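Local coordinates for PEPTIDE N-myristoyltransferase (Saccharomyces cerevisiae, PDB 1IIC), which catalyses the transfer of myristate from myristoyl-CoA to the N-terminal glycine of substrate proteins, at residues A[206-210]-A[211-215]. Numbering follows the deposited sequence.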
loop_
_atom_site.group_PDB
_atom_site.type_symbol
_atom_site.label_atom_id
_atom_site.label_comp_id
_atom_site.label_asym_id
_atom_site.label_seq_id
_atom_site.Cartn_x
_atom_site.Cartn_y
_atom_site.Cartn_z
ATOM N N ASP A 206 27.349 0.168 -16.883
ATOM C CA ASP A 206 28.531 0.158 -17.740
ATOM C C ASP A 206 28.902 -1.289 -18.042
ATOM O O ASP A 206 28.865 -2.143 -17.157
ATOM C CB ASP A 206 29.716 0.842 -17.047
ATOM C CG ASP A 206 29.411 2.267 -16.621
ATOM O OD1 ASP A 206 29.025 3.080 -17.487
ATOM O OD2 ASP A 206 29.564 2.576 -15.419
ATOM N N GLY A 207 29.256 -1.562 -19.293
ATOM C CA GLY A 207 29.631 -2.911 -19.663
ATOM C C GLY A 207 28.486 -3.718 -20.234
ATOM O O GLY A 207 28.701 -4.786 -20.803
ATOM N N HIS A 208 27.263 -3.218 -20.083
ATOM C CA HIS A 208 26.095 -3.924 -20.604
ATOM C C HIS A 208 25.479 -3.263 -21.829
ATOM O O HIS A 208 25.453 -2.036 -21.945
ATOM C CB HIS A 208 25.004 -4.042 -19.535
ATOM C CG HIS A 208 25.334 -4.989 -18.428
ATOM N ND1 HIS A 208 26.209 -4.673 -17.412
ATOM C CD2 HIS A 208 24.898 -6.245 -18.173
ATOM C CE1 HIS A 208 26.296 -5.693 -16.578
ATOM N NE2 HIS A 208 25.512 -6.659 -17.017
ATOM N N THR A 209 24.978 -4.091 -22.738
ATOM C CA THR A 209 24.317 -3.595 -23.929
ATOM C C THR A 209 22.826 -3.634 -23.621
ATOM O O THR A 209 22.402 -4.322 -22.688
ATOM C CB THR A 209 24.593 -4.483 -25.156
ATOM O OG1 THR A 209 23.821 -4.004 -26.265
ATOM C CG2 THR A 209 24.207 -5.920 -24.878
ATOM N N GLU A 210 22.028 -2.899 -24.390
ATOM C CA GLU A 210 20.595 -2.894 -24.159
ATOM C C GLU A 210 20.055 -4.295 -24.405
ATOM O O GLU A 210 18.989 -4.659 -23.922
ATOM C CB GLU A 210 19.901 -1.881 -25.080
ATOM C CG GLU A 210 19.961 -0.445 -24.567
ATOM C CD GLU A 210 19.200 0.538 -25.440
ATOM O OE1 GLU A 210 18.052 0.231 -25.825
ATOM O OE2 GLU A 210 19.749 1.630 -25.726
ATOM N N GLU A 211 20.812 -5.086 -25.154
ATOM C CA GLU A 211 20.410 -6.447 -25.461
ATOM C C GLU A 211 20.605 -7.368 -24.264
ATOM O O GLU A 211 19.820 -8.287 -24.063
ATOM C CB GLU A 211 21.199 -6.971 -26.661
ATOM C CG GLU A 211 21.007 -6.146 -27.931
ATOM C CD GLU A 211 21.603 -6.810 -29.158
ATOM O OE1 GLU A 211 21.278 -7.997 -29.406
ATOM O OE2 GLU A 211 22.390 -6.148 -29.874
ATOM N N ASP A 212 21.652 -7.125 -23.476
ATOM C CA ASP A 212 21.921 -7.940 -22.287
ATOM C C ASP A 212 20.716 -7.857 -21.383
ATOM O O ASP A 212 20.156 -8.866 -20.966
ATOM C CB ASP A 212 23.102 -7.404 -21.467
ATOM C CG ASP A 212 24.386 -7.369 -22.237
ATOM O OD1 ASP A 212 24.615 -8.274 -23.071
ATOM O OD2 ASP A 212 25.182 -6.440 -21.994
ATOM N N MET A 213 20.351 -6.616 -21.086
ATOM C CA MET A 213 19.250 -6.270 -20.205
ATOM C C MET A 213 17.904 -6.838 -20.625
ATOM O O MET A 213 17.185 -7.413 -19.811
ATOM C CB MET A 213 19.172 -4.749 -20.097
ATOM C CG MET A 213 20.524 -4.102 -19.790
ATOM S SD MET A 213 21.281 -4.680 -18.240
ATOM C CE MET A 213 20.291 -3.776 -17.039
ATOM N N ILE A 214 17.561 -6.667 -21.892
ATOM C CA ILE A 214 16.300 -7.172 -22.414
ATOM C C ILE A 214 16.207 -8.687 -22.247
ATOM O O ILE A 214 15.195 -9.204 -21.778
ATOM C CB ILE A 214 16.154 -6.798 -23.900
ATOM C CG1 ILE A 214 16.028 -5.273 -24.031
ATOM C CG2 ILE A 214 14.955 -7.504 -24.506
ATOM C CD1 ILE A 214 16.015 -4.764 -25.468
ATOM N N ALA A 215 17.265 -9.399 -22.623
ATOM C CA ALA A 215 17.277 -10.853 -22.505
ATOM C C ALA A 215 17.242 -11.264 -21.034
ATOM O O ALA A 215 16.544 -12.207 -20.649
ATOM C CB ALA A 215 18.530 -11.418 -23.174
#
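Thr209 and Asp212 face each other across the first turn of helix 210-217 and form a capping box. Thr209, the N-cap, has OG1 anti to its own backbone N (chi1 175°), which aims the hydroxyl at the start of the helix, where it accepts a long, weak but nearly straight bond from Glu211 N (3.4 Å). Asp212 answers from three residues on: its short side chain folds back, with CG beside its backbone N, and OD2 accepts a nearly straight bond from Thr209 N (164°), whose very short modelled length, 2.5 Å, is doubtful. Threonine and aspartate suit these places because each carries an acceptor on a short arm, and the Thr209 methyl CG2 lies against the carboxylate. A leucine in place of Asp212 would probably leave Thr209 N without this acceptor and the turn less firmly closed. His208 CB meets Asp212 OD2 at 3.4 Å, ring and carboxylate planes 81° apart; the ring also offers Met213, bent at chi2 and chi3, an oblique Met-aromatic contact, SD 4.5 Å from its centroid. Regular helical bonding follows with Ile214 N to Glu210 O (3.2 Å). This cap opens a short surface helix; Glu210, Met213 and Ile214 pack on Trp193 of helix 193-198, and Met213 also touches Leu204 and Pro205.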